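Local coordinates for protein trilobed Protease (Pyrococcus furiosus, PDB 2GOP) that is probably a protease whose beta-propeller domain has an open Velcro topology, at residues A[17-27]-A[305-316]; A[40-48]-A[57-65]. All coordinates share one frame; numbering follows the deposited sequence.

Both contacts involve the propeller's first blade, and their centres lie about 15 Å apart. Contact 1 sets strand 16-23, innermost in that blade, against the two inner strands of the last blade, joining the two ends of the chain. Contact 2 lies within the sequence that contact 1 spans: it pairs strand 40-49 with strand 55-59 of the same blade and packs it on strand 62-66, which begins the next. Strands 26-35 and 40-49 are neighbours in the shared sheet, where Val-27 O and Glu-48 N make a probable hydrogen bond; between the sheets, Asp-19 forms a salt bridge to Arg-65. The first blade therefore meets the last through contact 1 and the second through contact 2.

Contact 1: residues A[17-27]-A[305-316]; sequences LSDPRTKGELV and MGFDVDEIVVYL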
# COMPACT_ATOMS: atom_id res chain seq x y z
N LEU A 17 1.71 3.11 -22.91
CA LEU A 17 3.04 3.59 -22.56
C LEU A 17 3.26 3.57 -21.05
O LEU A 17 2.37 3.95 -20.29
CB LEU A 17 3.25 5.01 -23.06
CG LEU A 17 3.76 5.18 -24.50
CD1 LEU A 17 2.86 4.51 -25.51
CD2 LEU A 17 3.91 6.64 -24.81
N SER A 18 4.45 3.17 -20.62
CA SER A 18 4.77 3.16 -19.20
C SER A 18 6.25 3.43 -18.98
O SER A 18 7.06 3.30 -19.89
CB SER A 18 4.37 1.84 -18.54
OG SER A 18 4.97 0.72 -19.18
N ASP A 19 6.57 3.83 -17.75
CA ASP A 19 7.94 3.92 -17.27
C ASP A 19 8.85 4.83 -18.11
O ASP A 19 9.86 4.36 -18.68
CB ASP A 19 8.53 2.52 -17.15
CG ASP A 19 9.69 2.45 -16.17
OD1 ASP A 19 10.03 3.50 -15.56
OD2 ASP A 19 10.26 1.35 -16.02
N PRO A 20 8.54 6.14 -18.14
CA PRO A 20 9.35 7.09 -18.91
C PRO A 20 10.69 7.34 -18.24
O PRO A 20 10.78 7.44 -17.02
CB PRO A 20 8.52 8.37 -18.88
CG PRO A 20 7.73 8.27 -17.62
CD PRO A 20 7.44 6.80 -17.43
N ARG A 21 11.74 7.43 -19.06
CA ARG A 21 13.09 7.60 -18.58
C ARG A 21 13.83 8.58 -19.48
O ARG A 21 13.56 8.66 -20.68
CB ARG A 21 13.82 6.26 -18.62
CG ARG A 21 13.23 5.22 -17.69
CD ARG A 21 13.69 5.45 -16.29
NE ARG A 21 12.77 4.88 -15.32
CZ ARG A 21 13.03 4.76 -14.03
NH1 ARG A 21 14.19 5.17 -13.52
NH2 ARG A 21 12.11 4.21 -13.23
N THR A 22 14.78 9.28 -18.89
CA THR A 22 15.64 10.16 -19.67
C THR A 22 17.06 10.28 -19.09
O THR A 22 17.26 10.32 -17.88
CB THR A 22 15.01 11.57 -19.80
OG1 THR A 22 15.76 12.34 -20.75
CG2 THR A 22 14.97 12.28 -18.45
N LYS A 23 18.04 10.30 -19.99
CA LYS A 23 19.42 10.66 -19.67
C LYS A 23 19.96 11.41 -20.87
O LYS A 23 19.80 10.96 -22.00
CB LYS A 23 20.29 9.42 -19.44
CG LYS A 23 19.94 8.61 -18.21
CD LYS A 23 20.18 9.38 -16.92
CE LYS A 23 19.92 8.49 -15.72
NZ LYS A 23 20.13 9.18 -14.42
N GLY A 24 20.59 12.55 -20.62
CA GLY A 24 21.16 13.34 -21.69
C GLY A 24 20.11 13.73 -22.72
O GLY A 24 19.11 14.35 -22.39
N GLU A 25 20.36 13.36 -23.97
CA GLU A 25 19.43 13.66 -25.07
C GLU A 25 18.63 12.42 -25.47
O GLU A 25 17.97 12.41 -26.52
CB GLU A 25 20.20 14.23 -26.27
CG GLU A 25 20.79 15.63 -26.02
CD GLU A 25 19.87 16.76 -26.46
OE1 GLU A 25 18.64 16.66 -26.28
OE2 GLU A 25 20.39 17.76 -27.00
N LEU A 26 18.67 11.39 -24.64
CA LEU A 26 17.88 10.18 -24.85
C LEU A 26 16.67 10.14 -23.93
O LEU A 26 16.74 10.52 -22.76
CB LEU A 26 18.73 8.93 -24.60
CG LEU A 26 19.84 8.65 -25.61
CD1 LEU A 26 20.57 7.37 -25.24
CD2 LEU A 26 19.30 8.57 -27.03
N VAL A 27 15.55 9.68 -24.48
CA VAL A 27 14.41 9.27 -23.68
C VAL A 27 14.13 7.81 -24.01
O VAL A 27 14.45 7.35 -25.11
CB VAL A 27 13.16 10.14 -23.95
CG1 VAL A 27 13.47 11.61 -23.67
CG2 VAL A 27 12.66 9.97 -25.37
N MET A 305 1.47 10.31 -15.19
CA MET A 305 1.65 8.91 -14.82
C MET A 305 3.11 8.51 -14.96
O MET A 305 3.48 7.75 -15.85
CB MET A 305 0.75 8.03 -15.69
CG MET A 305 -0.74 8.26 -15.42
SD MET A 305 -1.79 7.27 -16.48
CE MET A 305 -1.37 5.62 -15.96
N GLY A 306 3.93 9.02 -14.05
CA GLY A 306 5.36 8.77 -14.08
C GLY A 306 6.12 9.84 -14.84
O GLY A 306 5.64 10.39 -15.84
N PHE A 307 7.33 10.12 -14.38
CA PHE A 307 8.19 11.10 -15.01
C PHE A 307 9.64 10.77 -14.69
O PHE A 307 9.93 9.92 -13.85
CB PHE A 307 7.87 12.50 -14.50
CG PHE A 307 8.26 12.71 -13.06
CD1 PHE A 307 7.42 12.30 -12.03
CD2 PHE A 307 9.47 13.29 -12.74
CE1 PHE A 307 7.79 12.46 -10.71
CE2 PHE A 307 9.84 13.45 -11.42
CZ PHE A 307 9.00 13.03 -10.41
N ASP A 308 10.54 11.48 -15.35
CA ASP A 308 11.96 11.39 -15.03
C ASP A 308 12.59 12.71 -15.39
O ASP A 308 12.02 13.49 -16.14
CB ASP A 308 12.60 10.25 -15.82
CG ASP A 308 13.93 9.82 -15.26
OD1 ASP A 308 14.23 10.13 -14.09
OD2 ASP A 308 14.66 9.14 -16.00
N VAL A 309 13.78 12.96 -14.85
CA VAL A 309 14.49 14.21 -15.10
C VAL A 309 16.01 13.99 -15.15
O VAL A 309 16.58 13.29 -14.32
CB VAL A 309 14.13 15.28 -14.04
CG1 VAL A 309 14.28 14.72 -12.61
CG2 VAL A 309 14.98 16.53 -14.21
N ASP A 310 16.65 14.57 -16.16
CA ASP A 310 18.11 14.66 -16.19
C ASP A 310 18.45 16.05 -16.73
O ASP A 310 18.37 17.02 -15.97
CB ASP A 310 18.72 13.50 -17.00
CG ASP A 310 20.25 13.49 -16.97
OD1 ASP A 310 20.84 13.66 -15.88
OD2 ASP A 310 20.86 13.29 -18.04
N GLU A 311 18.78 16.18 -18.01
CA GLU A 311 18.98 17.50 -18.62
C GLU A 311 17.64 18.13 -18.94
O GLU A 311 17.49 19.36 -18.94
CB GLU A 311 19.83 17.40 -19.89
CG GLU A 311 21.28 17.06 -19.63
CD GLU A 311 22.07 16.83 -20.91
OE1 GLU A 311 23.29 16.56 -20.81
OE2 GLU A 311 21.47 16.90 -22.01
N ILE A 312 16.67 17.26 -19.21
CA ILE A 312 15.32 17.62 -19.60
C ILE A 312 14.34 16.88 -18.68
O ILE A 312 14.71 15.89 -18.06
CB ILE A 312 15.10 17.20 -21.09
CG1 ILE A 312 14.35 18.29 -21.85
CG2 ILE A 312 14.45 15.81 -21.22
CD1 ILE A 312 15.28 19.39 -22.35
N VAL A 313 13.11 17.37 -18.57
CA VAL A 313 12.07 16.62 -17.86
C VAL A 313 11.24 15.84 -18.87
O VAL A 313 10.91 16.37 -19.93
CB VAL A 313 11.13 17.52 -17.03
CG1 VAL A 313 10.08 16.65 -16.31
CG2 VAL A 313 11.92 18.36 -16.04
N VAL A 314 10.91 14.59 -18.54
CA VAL A 314 10.08 13.74 -19.39
C VAL A 314 8.96 13.14 -18.55
O VAL A 314 9.17 12.79 -17.39
CB VAL A 314 10.89 12.59 -20.06
CG1 VAL A 314 11.18 11.46 -19.08
CG2 VAL A 314 10.14 12.04 -21.28
N TYR A 315 7.78 13.03 -19.12
CA TYR A 315 6.67 12.45 -18.39
C TYR A 315 5.63 11.87 -19.32
O TYR A 315 5.54 12.25 -20.50
CB TYR A 315 6.04 13.49 -17.45
CG TYR A 315 5.70 14.83 -18.10
CD1 TYR A 315 4.49 15.02 -18.78
CD2 TYR A 315 6.57 15.90 -18.01
CE1 TYR A 315 4.18 16.26 -19.36
CE2 TYR A 315 6.27 17.14 -18.58
CZ TYR A 315 5.08 17.30 -19.25
OH TYR A 315 4.82 18.53 -19.82
N LEU A 316 4.87 10.92 -18.77
CA LEU A 316 3.64 10.46 -19.39
C LEU A 316 2.46 11.29 -18.86
O LEU A 316 2.31 11.46 -17.64
CB LEU A 316 3.42 8.97 -19.09
CG LEU A 316 4.40 7.98 -19.74
CD1 LEU A 316 4.09 6.54 -19.28
CD2 LEU A 316 4.32 8.07 -21.27
O HOH W 1 17.65 14.57 -20.21
O HOH W 2 17.57 10.55 -15.16
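Pro-20 and Leu-316 form the close-fitting end of this interface, CD of the proline lying 3.8 Å from CD1 of the leucine. That methyl also reaches the backbone, 3.3 Å from Leu-17 O, while its twin CD2 packs on Leu-17 CB. The proline ring rests over Gly-306, its CG 3.5 Å from Gly-306 O, leaving little room for a side chain there. Farther along, in one of its two conformers, Val-314 CG1 touches both Pro-20 CB and Thr-22 CB, and CG2 meets Val-27 CG1.

Between blades the strands do not pair. Segments 17-23 and 305-309 run nearly parallel, 9° apart, yet it is side chains that reach across to the backbone. Asp-308, its CG anti to the backbone N (chi1 -162°), brings OD2 to Thr-22 N at 2.9 Å; the amide meets the anti side of that oxygen, somewhat out of the carboxylate plane. Two residues on, Asp-310 repeats the reach: OD2 takes Gly-24 N at 2.7 Å on its anti lone pair, almost straight at 175°. This is the seam of an open Velcro propeller, where first and last blades abut without exchanging a strand. Lys-269 binds the other oxygen of Asp-308. Earlier in strand 17-23, Arg-21 grips Asp-19 OD1 side-on through NE and NH2, and Arg-65 also holds that carboxylate.

Toward the type II' turn from Lys-23 to Leu-26 the fit is looser and wetter. One water donates to Thr-22 OG1 and to Gly-24 O (2.6 Å) and accepts from Glu-311 N, while OG1 donates to Leu-26 O. A second water accepts from Lys-23 NZ and lies between Thr-22 O and Val-309 O. The carboxylate of exposed Glu-311 extends along Gly-24, OE2 being 3.5 Å from Gly-24 C.

Contact 2: residues A[40-48]-A[57-65]; sequences KYENTIVIE and FIENATMPR
Ile-45 and Ile-58 face each other in the outer beta hairpin of a propeller blade, strand 40-49 against strand 55-59, after which the chain passes through Asn-60 and Ala-61 into the innermost strand of the next blade. Backbone bonds set the register. The two isoleucines are a hydrogen-bonded antiparallel pair, N of each bound to O of the other at 2.9 Å, and Val-46 with Phe-57 is the adjoining non-hydrogen-bonded pair. Where the chain leaves the hairpin, Ala-61 N donates to Asn-43 O at 3.1 Å, approaching from well above the carbonyl plane.

Apolar contacts line both faces of the sheet. On one, Ile-45 and Ile-58 meet CB to CB; with CG1 of Ile-45 beside its backbone N (chi1 -73°) and the chain extended beyond, CD1 reaches Ala-61 CB and Pro-64 CB, each at 3.7 Å, so that one methyl touches both the connection and the next blade. Replacing Ile-45 with an alanine would probably open a gap against Ala-61 and Pro-64, though the backbone pairing with Ile-58 could stay. Phe-75 covers this side from strand 72-79. On the opposite face Val-46 lies alongside the exposed Phe-57, CG2 3.7 Å from CE1, and Thr-44 CG2 sits at the ring edge.

Polar groups gather near Asn-60. One water accepts from Asn-43 N and donates to Asn-60 OD1; another accepts from Asn-60 N and bonds Thr-44 OG1. The side chain of Asn-43, its OD1 held by Thr-32, crosses that of Thr-62 obliquely, ND2 lying 3.4 Å from the methyl CG2 of Thr-62.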
# COMPACT_ATOMS: atom_id res chain seq x y z
N LYS A 40 -1.57 -11.88 -27.99
CA LYS A 40 -1.18 -11.52 -26.64
C LYS A 40 -0.51 -10.15 -26.65
O LYS A 40 -0.06 -9.67 -27.70
CB LYS A 40 -0.23 -12.56 -26.03
CG LYS A 40 0.95 -12.92 -26.93
CD LYS A 40 2.23 -13.12 -26.11
CE LYS A 40 3.38 -13.62 -26.99
NZ LYS A 40 4.71 -13.35 -26.37
N TYR A 41 -0.45 -9.51 -25.48
CA TYR A 41 0.23 -8.22 -25.36
C TYR A 41 1.73 -8.42 -25.28
O TYR A 41 2.20 -9.39 -24.70
CB TYR A 41 -0.28 -7.46 -24.13
CG TYR A 41 -1.72 -7.05 -24.25
CD1 TYR A 41 -2.08 -5.89 -24.92
CD2 TYR A 41 -2.73 -7.84 -23.70
CE1 TYR A 41 -3.42 -5.51 -25.04
CE2 TYR A 41 -4.07 -7.47 -23.82
CZ TYR A 41 -4.41 -6.30 -24.49
OH TYR A 41 -5.73 -5.94 -24.60
N GLU A 42 2.48 -7.51 -25.89
CA GLU A 42 3.95 -7.56 -25.86
C GLU A 42 4.54 -6.23 -25.43
O GLU A 42 4.07 -5.18 -25.84
CB GLU A 42 4.48 -7.98 -27.24
CG GLU A 42 4.43 -9.49 -27.45
CD GLU A 42 4.36 -9.91 -28.90
OE1 GLU A 42 4.87 -9.19 -29.78
OE2 GLU A 42 3.78 -10.99 -29.15
N ASN A 43 5.58 -6.29 -24.59
CA ASN A 43 6.27 -5.10 -24.10
C ASN A 43 7.54 -4.87 -24.92
O ASN A 43 8.33 -5.79 -25.13
CB ASN A 43 6.66 -5.25 -22.63
CG ASN A 43 5.48 -5.58 -21.75
OD1 ASN A 43 4.42 -4.94 -21.83
ND2 ASN A 43 5.65 -6.57 -20.89
N THR A 44 7.71 -3.63 -25.38
CA THR A 44 8.89 -3.22 -26.13
C THR A 44 9.44 -1.96 -25.49
O THR A 44 8.68 -1.04 -25.19
CB THR A 44 8.54 -2.88 -27.60
OG1 THR A 44 7.90 -3.99 -28.22
CG2 THR A 44 9.81 -2.50 -28.39
N ILE A 45 10.76 -1.93 -25.27
CA ILE A 45 11.42 -0.69 -24.88
C ILE A 45 11.72 0.12 -26.14
O ILE A 45 12.25 -0.41 -27.12
CB ILE A 45 12.74 -0.94 -24.11
CG1 ILE A 45 12.44 -1.44 -22.70
CG2 ILE A 45 13.60 0.32 -24.08
CD1 ILE A 45 13.66 -1.91 -21.93
N VAL A 46 11.33 1.39 -26.13
CA VAL A 46 11.70 2.32 -27.19
C VAL A 46 12.71 3.31 -26.64
O VAL A 46 12.54 3.83 -25.52
CB VAL A 46 10.48 3.08 -27.73
CG1 VAL A 46 10.89 4.05 -28.83
CG2 VAL A 46 9.41 2.09 -28.23
N ILE A 47 13.78 3.53 -27.39
CA ILE A 47 14.80 4.53 -27.06
C ILE A 47 14.81 5.59 -28.16
O ILE A 47 15.13 5.28 -29.32
CB ILE A 47 16.21 3.88 -26.97
CG1 ILE A 47 16.19 2.69 -26.00
CG2 ILE A 47 17.26 4.91 -26.55
CD1 ILE A 47 17.34 1.72 -26.19
N GLU A 48 14.45 6.83 -27.81
CA GLU A 48 14.40 7.92 -28.78
C GLU A 48 15.46 8.98 -28.50
O GLU A 48 15.66 9.39 -27.37
CB GLU A 48 13.01 8.57 -28.80
CG GLU A 48 12.94 9.77 -29.76
CD GLU A 48 11.54 10.29 -29.99
OE1 GLU A 48 10.58 9.74 -29.41
OE2 GLU A 48 11.40 11.26 -30.76
N PHE A 57 14.78 0.03 -30.61
CA PHE A 57 13.81 -0.85 -29.96
C PHE A 57 14.51 -2.03 -29.29
O PHE A 57 15.48 -2.58 -29.83
CB PHE A 57 12.78 -1.35 -30.98
CG PHE A 57 12.04 -0.24 -31.68
CD1 PHE A 57 10.89 0.31 -31.12
CD2 PHE A 57 12.48 0.25 -32.91
CE1 PHE A 57 10.21 1.34 -31.76
CE2 PHE A 57 11.79 1.27 -33.55
CZ PHE A 57 10.65 1.81 -32.97
N ILE A 58 14.04 -2.41 -28.11
CA ILE A 58 14.40 -3.67 -27.48
C ILE A 58 13.13 -4.46 -27.22
O ILE A 58 12.29 -4.06 -26.40
CB ILE A 58 15.17 -3.47 -26.17
CG1 ILE A 58 16.44 -2.63 -26.38
CG2 ILE A 58 15.53 -4.82 -25.57
CD1 ILE A 58 17.17 -2.27 -25.08
N GLU A 59 12.97 -5.58 -27.92
CA GLU A 59 11.75 -6.39 -27.83
C GLU A 59 11.66 -7.14 -26.50
O GLU A 59 12.68 -7.46 -25.89
CB GLU A 59 11.69 -7.42 -28.97
CG GLU A 59 11.21 -6.87 -30.31
CD GLU A 59 11.25 -7.92 -31.41
OE1 GLU A 59 10.84 -9.08 -31.16
OE2 GLU A 59 11.68 -7.58 -32.54
N ASN A 60 10.43 -7.43 -26.08
CA ASN A 60 10.19 -8.32 -24.96
C ASN A 60 10.91 -7.86 -23.69
O ASN A 60 11.62 -8.63 -23.04
CB ASN A 60 10.61 -9.75 -25.35
CG ASN A 60 10.26 -10.79 -24.29
OD1 ASN A 60 9.40 -10.56 -23.43
ND2 ASN A 60 10.92 -11.94 -24.35
N ALA A 61 10.71 -6.60 -23.33
CA ALA A 61 11.46 -5.98 -22.24
C ALA A 61 10.66 -4.88 -21.54
O ALA A 61 9.84 -4.21 -22.17
CB ALA A 61 12.75 -5.39 -22.79
N THR A 62 10.91 -4.72 -20.24
CA THR A 62 10.39 -3.61 -19.44
C THR A 62 11.54 -3.10 -18.52
O THR A 62 12.66 -3.58 -18.61
CB THR A 62 9.19 -4.06 -18.56
OG1 THR A 62 9.63 -5.07 -17.64
CG2 THR A 62 8.04 -4.63 -19.42
N MET A 63 11.24 -2.16 -17.63
CA MET A 63 12.23 -1.57 -16.71
C MET A 63 13.44 -0.95 -17.42
O MET A 63 14.58 -1.24 -17.05
CB MET A 63 12.71 -2.59 -15.68
CG MET A 63 11.65 -3.17 -14.77
SD MET A 63 12.36 -3.89 -13.27
CE MET A 63 12.82 -2.43 -12.36
N PRO A 64 13.20 -0.08 -18.42
CA PRO A 64 14.32 0.57 -19.10
C PRO A 64 15.08 1.50 -18.16
O PRO A 64 14.46 2.33 -17.48
CB PRO A 64 13.64 1.38 -20.20
CG PRO A 64 12.26 1.62 -19.69
CD PRO A 64 11.91 0.34 -18.98
N ARG A 65 16.40 1.35 -18.10
CA ARG A 65 17.25 2.21 -17.28
C ARG A 65 18.43 2.63 -18.13
O ARG A 65 19.29 1.80 -18.46
CB ARG A 65 17.71 1.47 -16.01
CG ARG A 65 16.56 0.96 -15.12
CD ARG A 65 15.75 2.08 -14.49
NE ARG A 65 14.75 1.58 -13.54
CZ ARG A 65 13.48 1.28 -13.82
NH1 ARG A 65 12.97 1.44 -15.04
NH2 ARG A 65 12.70 0.83 -12.85
O HOH W 3 6.59 -9.15 -24.12
O HOH W 4 8.61 -6.96 -28.17